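PDB 4OC9: putative O-acetylhomoserine (Thiol)-lyase from Campylobacter jejuni, which probably uses pyridoxal 5'-phosphate to make homocysteine from O-acetylhomoserine and sulfide. Local coordinates for residues Gly341-Glu346 against Ile402-Gly407; Asp358-Phe363 against Ser374-Pro379. All blocks are in the same frame, centred on the assembly; numbering follows the deposited sequence. Where two conformers were deposited one is given.

Interaction 1 (Gly341-Glu346 against Ile402-Gly407); sequences GLLSFE and IRLSIG
I402 pairs with F345 at one end of two antiparallel strands, 342-346 and 402-405, in the C-terminal sheet of a PLP-dependent enzyme of the Cys/Met metabolism family. Their backbones close a hydrogen-bonded pair, I402 N giving to F345 O at 2.8 Å and F345 N to I402 O. I402 lies over one face of the F345 ring, off toward the rim: CB makes a CH-pi contact 4.0 Å from the ring centroid, and CG2 of I402 sits 3.6 Å from CE2 of F345. The phenyl reaches this place because chi1 of 67° sets CG between the backbone N and the carbonyl carbon. R403 faces S344 in a non-hydrogen-bonded pair, on the opposite side of the sheet from F345. Its CG and CD run past the CD1 methyl of L342, and NH1, still beside that methyl, makes a weak hydrogen bond to N368 O. L404 restores the hydrogen-bonded pattern with L343, and its N-H meets L343 O almost straight, at 177°. The two leucines lie side by side with CD1 against CD1 at 3.9 Å, and CG of L404 meets the F345 ring in plane at its edge. Helix 276-309 backs this apolar side through L307, which touches L343 and F345. S405 returns to the side of L342, its OG bonded to G370 N. Beyond the strand end, I406 N still donates to G341 O at 2.7 Å. A water ties the two segments here: it is hydrogen-bonded to S405 OG and donates weakly to G341 O and, at 2.8 Å, to I406 O.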
loop_
_atom_site.group_PDB
_atom_site.type_symbol
_atom_site.label_atom_id
_atom_site.label_comp_id
_atom_site.label_asym_id
_atom_site.label_seq_id
_atom_site.Cartn_x
_atom_site.Cartn_y
_atom_site.Cartn_z
ATOM N N GLY D 341 -27.011 -3.640 -7.766
ATOM C CA GLY D 341 -26.924 -5.023 -7.281
ATOM C C GLY D 341 -27.456 -5.435 -5.952
ATOM O O GLY D 341 -27.132 -6.514 -5.474
ATOM N N LEU D 342 -28.264 -4.587 -5.336
ATOM C CA LEU D 342 -28.826 -4.936 -4.047
ATOM C C LEU D 342 -30.274 -5.359 -4.198
ATOM O O LEU D 342 -31.028 -4.765 -4.969
ATOM C CB LEU D 342 -28.827 -3.731 -3.135
ATOM C CG LEU D 342 -29.178 -4.060 -1.693
ATOM C CD1 LEU D 342 -28.032 -4.909 -1.114
ATOM C CD2 LEU D 342 -29.310 -2.790 -0.899
ATOM N N LEU D 343 -30.665 -6.418 -3.513
ATOM C CA LEU D 343 -32.062 -6.839 -3.578
ATOM C C LEU D 343 -32.376 -7.594 -2.286
ATOM O O LEU D 343 -31.452 -7.959 -1.549
ATOM C CB LEU D 343 -32.338 -7.716 -4.764
ATOM C CG LEU D 343 -31.804 -9.140 -4.860
ATOM C CD1 LEU D 343 -32.492 -10.047 -3.861
ATOM C CD2 LEU D 343 -32.126 -9.701 -6.232
ATOM N N SER D 344 -33.663 -7.781 -1.983
ATOM C CA SER D 344 -34.008 -8.543 -0.808
ATOM C C SER D 344 -35.174 -9.424 -1.174
ATOM O O SER D 344 -35.816 -9.244 -2.193
ATOM C CB SER D 344 -34.345 -7.690 0.404
ATOM O OG SER D 344 -35.530 -6.990 0.197
ATOM N N PHE D 345 -35.383 -10.470 -0.389
ATOM C CA PHE D 345 -36.501 -11.369 -0.643
ATOM C C PHE D 345 -36.957 -12.007 0.663
ATOM O O PHE D 345 -36.216 -12.030 1.647
ATOM C CB PHE D 345 -36.174 -12.464 -1.692
ATOM C CG PHE D 345 -35.146 -13.465 -1.266
ATOM C CD1 PHE D 345 -35.526 -14.611 -0.598
ATOM C CD2 PHE D 345 -33.814 -13.271 -1.538
ATOM C CE1 PHE D 345 -34.581 -15.544 -0.215
ATOM C CE2 PHE D 345 -32.866 -14.188 -1.149
ATOM C CZ PHE D 345 -33.249 -15.333 -0.498
ATOM N N GLU D 346 -38.167 -12.551 0.628
ATOM C CA GLU D 346 -38.768 -13.215 1.760
ATOM C C GLU D 346 -38.686 -14.721 1.615
ATOM O O GLU D 346 -39.087 -15.280 0.595
ATOM C CB GLU D 346 -40.261 -12.819 1.887
ATOM C CG GLU D 346 -40.482 -11.331 2.085
ATOM C CD GLU D 346 -39.870 -10.837 3.377
ATOM O OE1 GLU D 346 -40.082 -11.512 4.411
ATOM O OE2 GLU D 346 -39.221 -9.766 3.370
ATOM N N ILE D 402 -34.266 -11.708 3.678
ATOM C CA ILE D 402 -32.875 -11.941 3.318
ATOM C C ILE D 402 -32.449 -10.871 2.366
ATOM O O ILE D 402 -33.207 -10.521 1.472
ATOM C CB ILE D 402 -32.676 -13.289 2.630
ATOM C CG1 ILE D 402 -32.727 -14.373 3.696
ATOM C CG2 ILE D 402 -31.291 -13.371 1.957
ATOM C CD1 ILE D 402 -32.653 -15.782 3.133
ATOM N N ARG D 403 -31.236 -10.367 2.556
ATOM C CA ARG D 403 -30.711 -9.331 1.700
ATOM C C ARG D 403 -29.515 -9.913 0.948
ATOM O O ARG D 403 -28.710 -10.618 1.525
ATOM C CB ARG D 403 -30.207 -8.157 2.522
ATOM C CG ARG D 403 -29.820 -6.963 1.674
ATOM C CD ARG D 403 -29.051 -5.833 2.354
ATOM N NE ARG D 403 -27.947 -5.848 3.303
ATOM C CZ ARG D 403 -26.668 -6.038 3.138
ATOM N NH1 ARG D 403 -26.252 -6.560 2.036
ATOM N NH2 ARG D 403 -25.854 -5.921 4.196
ATOM N N LEU D 404 -29.441 -9.641 -0.351
ATOM C CA LEU D 404 -28.366 -10.119 -1.160
ATOM C C LEU D 404 -27.648 -8.988 -1.838
ATOM O O LEU D 404 -28.252 -8.014 -2.213
ATOM C CB LEU D 404 -28.870 -11.011 -2.309
ATOM C CG LEU D 404 -29.664 -12.279 -2.013
ATOM C CD1 LEU D 404 -29.913 -12.971 -3.319
ATOM C CD2 LEU D 404 -28.901 -13.204 -1.067
ATOM N N SER D 405 -26.339 -9.128 -1.976
ATOM C CA SER D 405 -25.529 -8.154 -2.680
ATOM C C SER D 405 -25.050 -8.994 -3.885
ATOM O O SER D 405 -24.229 -9.914 -3.724
ATOM C CB SER D 405 -24.339 -7.659 -1.885
ATOM O OG SER D 405 -23.567 -6.792 -2.707
ATOM N N ILE D 406 -25.541 -8.660 -5.069
ATOM C CA ILE D 406 -25.198 -9.406 -6.251
ATOM C C ILE D 406 -23.858 -8.992 -6.822
ATOM O O ILE D 406 -23.631 -7.825 -7.141
ATOM C CB ILE D 406 -26.286 -9.313 -7.321
ATOM C CG1 ILE D 406 -27.662 -9.657 -6.744
ATOM C CG2 ILE D 406 -25.950 -10.234 -8.498
ATOM C CD1 ILE D 406 -27.781 -11.041 -6.155
ATOM N N GLY D 407 -22.970 -9.975 -6.943
ATOM C CA GLY D 407 -21.617 -9.759 -7.435
ATOM C C GLY D 407 -21.431 -9.829 -8.924
ATOM O O GLY D 407 -22.388 -9.687 -9.676
HETATM O O HOH W 1 -23.989 -5.750 -5.329
#

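Interaction 2 (Asp358-Phe363 against Ser374-Pro379)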
loop_
_atom_site.group_PDB
_atom_site.type_symbol
_atom_site.label_atom_id
_atom_site.label_comp_id
_atom_site.label_asym_id
_atom_site.label_seq_id
_atom_site.Cartn_x
_atom_site.Cartn_y
_atom_site.Cartn_z
ATOM N N ASP D 358 -26.911 -20.403 5.787
ATOM C CA ASP D 358 -25.944 -21.423 6.153
ATOM C C ASP D 358 -25.556 -22.403 5.008
ATOM O O ASP D 358 -24.571 -23.142 5.131
ATOM C CB ASP D 358 -26.466 -22.197 7.390
ATOM C CG ASP D 358 -26.596 -21.299 8.681
ATOM O OD1 ASP D 358 -26.142 -20.133 8.727
ATOM O OD2 ASP D 358 -27.145 -21.775 9.691
ATOM N N LYS D 359 -26.294 -22.363 3.895
ATOM C CA LYS D 359 -26.046 -23.259 2.744
ATOM C C LYS D 359 -25.354 -22.730 1.517
ATOM O O LYS D 359 -24.906 -23.529 0.688
ATOM C CB LYS D 359 -27.318 -23.504 1.949
ATOM C CG LYS D 359 -27.324 -24.874 1.341
ATOM C CD LYS D 359 -27.848 -25.936 2.301
ATOM C CE LYS D 359 -27.871 -27.337 1.629
ATOM N NZ LYS D 359 -26.509 -27.915 1.574
ATOM N N THR D 360 -25.459 -21.429 1.286
ATOM C CA THR D 360 -24.844 -20.855 0.102
ATOM C C THR D 360 -23.359 -21.055 0.094
ATOM O O THR D 360 -22.731 -21.004 1.126
ATOM C CB THR D 360 -25.119 -19.367 -0.094
ATOM O OG1 THR D 360 -24.738 -18.662 1.082
ATOM C CG2 THR D 360 -26.576 -19.106 -0.402
ATOM N N GLN D 361 -22.815 -21.319 -1.093
ATOM C CA GLN D 361 -21.368 -21.526 -1.300
ATOM C C GLN D 361 -20.670 -20.348 -2.048
ATOM O O GLN D 361 -19.478 -20.149 -1.883
ATOM C CB GLN D 361 -21.086 -22.839 -2.042
ATOM C CG GLN D 361 -21.662 -24.056 -1.337
ATOM C CD GLN D 361 -21.088 -24.268 0.061
ATOM O OE1 GLN D 361 -19.883 -24.090 0.289
ATOM N NE2 GLN D 361 -21.936 -24.700 1.000
ATOM N N LEU D 362 -21.396 -19.613 -2.891
ATOM C CA LEU D 362 -20.855 -18.461 -3.630
ATOM C C LEU D 362 -21.264 -17.177 -2.933
ATOM O O LEU D 362 -20.475 -16.242 -2.869
ATOM C CB LEU D 362 -21.275 -18.432 -5.095
ATOM C CG LEU D 362 -20.736 -19.571 -5.942
ATOM C CD1 LEU D 362 -21.253 -19.401 -7.360
ATOM C CD2 LEU D 362 -19.205 -19.584 -5.913
ATOM N N PHE D 363 -22.510 -17.097 -2.496
ATOM C CA PHE D 363 -22.948 -15.946 -1.756
ATOM C C PHE D 363 -22.269 -16.141 -0.407
ATOM O O PHE D 363 -22.458 -17.157 0.266
ATOM C CB PHE D 363 -24.446 -15.871 -1.640
ATOM C CG PHE D 363 -25.124 -15.436 -2.904
ATOM C CD1 PHE D 363 -25.397 -16.328 -3.929
ATOM C CD2 PHE D 363 -25.539 -14.128 -3.045
ATOM C CE1 PHE D 363 -26.064 -15.913 -5.068
ATOM C CE2 PHE D 363 -26.167 -13.719 -4.197
ATOM C CZ PHE D 363 -26.412 -14.616 -5.218
ATOM N N SER D 374 -20.377 -12.074 -4.478
ATOM C CA SER D 374 -21.744 -12.000 -3.994
ATOM C C SER D 374 -21.815 -12.225 -2.491
ATOM O O SER D 374 -21.127 -13.086 -1.979
ATOM C CB SER D 374 -22.664 -12.967 -4.730
ATOM O OG SER D 374 -22.737 -12.600 -6.090
ATOM N N LEU D 375 -22.674 -11.471 -1.827
ATOM C CA LEU D 375 -22.826 -11.574 -0.385
ATOM C C LEU D 375 -24.270 -11.762 0.078
ATOM O O LEU D 375 -25.241 -11.393 -0.608
ATOM C CB LEU D 375 -22.336 -10.287 0.268
ATOM C CG LEU D 375 -20.963 -9.786 -0.165
ATOM C CD1 LEU D 375 -20.655 -8.484 0.533
ATOM C CD2 LEU D 375 -19.872 -10.808 0.094
ATOM N N ILE D 376 -24.405 -12.333 1.270
ATOM C CA ILE D 376 -25.726 -12.598 1.841
ATOM C C ILE D 376 -25.767 -12.328 3.317
ATOM O O ILE D 376 -24.779 -12.499 3.996
ATOM C CB ILE D 376 -26.153 -14.056 1.548
ATOM C CG1 ILE D 376 -27.552 -14.339 2.115
ATOM C CG2 ILE D 376 -25.158 -15.052 2.110
ATOM C CD1 ILE D 376 -28.176 -15.658 1.675
ATOM N N ILE D 377 -26.921 -11.902 3.791
ATOM C CA ILE D 377 -27.154 -11.616 5.190
ATOM C C ILE D 377 -28.641 -11.585 5.561
ATOM O O ILE D 377 -29.491 -11.428 4.706
ATOM C CB ILE D 377 -26.588 -10.261 5.564
ATOM C CG1 ILE D 377 -26.306 -10.329 7.099
ATOM C CG2 ILE D 377 -27.513 -9.151 4.959
ATOM C CD1 ILE D 377 -25.131 -9.489 7.472
ATOM N N HIS D 378 -28.924 -11.780 6.852
ATOM C CA HIS D 378 -30.284 -11.760 7.440
ATOM C C HIS D 378 -30.384 -10.507 8.332
ATOM O O HIS D 378 -30.046 -10.573 9.514
ATOM C CB HIS D 378 -30.480 -12.986 8.318
ATOM C CG HIS D 378 -31.832 -13.059 8.947
ATOM N ND1 HIS D 378 -32.172 -12.342 10.074
ATOM C CD2 HIS D 378 -32.919 -13.806 8.627
ATOM C CE1 HIS D 378 -33.417 -12.627 10.411
ATOM N NE2 HIS D 378 -33.897 -13.507 9.545
ATOM N N PRO D 379 -30.854 -9.375 7.784
ATOM C CA PRO D 379 -30.973 -8.068 8.478
ATOM C C PRO D 379 -31.568 -7.946 9.877
ATOM O O PRO D 379 -31.026 -7.212 10.719
ATOM C CB PRO D 379 -31.834 -7.241 7.517
ATOM C CG PRO D 379 -31.530 -7.815 6.192
ATOM C CD PRO D 379 -31.385 -9.295 6.417
#
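F363 lays one face of its ring over CB of S374, where the loop leaving helix 350-359 meets strand 375-377, next to the outermost strand 364-365 of the C-terminal mixed sheet. The methylene stands 3.5 Å above the ring plane, displaced toward the CD2-CE2 rim, in a CH-pi contact tilted 24° from the ring normal. L375 O approaches the same ring differently, in plane at its edge, 3.7 Å from CD2 of F363. With chi1 at -75°, CG of F363 points away from its own carbonyl carbon, which carries the ring alongside the start of the strand; L404 of strand 401-405, I406 just beyond it and L418 of helix 411-422 also touch it. The backbones add a CA-H...O contact, F363 CA to S374 O at 3.4 Å. The hydroxyl of S374 is engaged beyond this contact, bonding E409 OE1 and G407 N. D417 of helix 411-422 grips the loop through the backbone N-H groups of Q361, L362 and F363. Farther along the strand, the CG2 methyl of I376 meets CB of F363 at 3.9 Å. The same methyl and the T360 side chain reach toward each other tip to tip, I376 CG2 lying 3.8 Å from T360 OG1. That hydroxyl is turned back on its own loop, donating to F363 O at 2.9 Å and so bracing the turn T360-F363.

Overall arrangement
Both interactions are buried and reach one sheet, in which strand 401-405 of interaction 1 neighbours strand 375-377 of interaction 2. Interaction 1 is a regular strand pair held by five backbone hydrogen bonds; interaction 2 joins a loop to a strand through CH-pi and apolar contacts, without a hydrogen bond between its two segments, its polar groups finding partners within the loop or in neighbouring parts such as helix 411-422. They meet directly: S405 N probably bonds L375 O, and L404 CD2 packs on I376 CG1. Along the chain, interaction 2 is nested between the segments of interaction 1. Other subunits touch only interaction 2: L362 and L375 pack on H12 and I23 of a second subunit, and D358 OD1 is hydrogen-bonded to L38 N of a third.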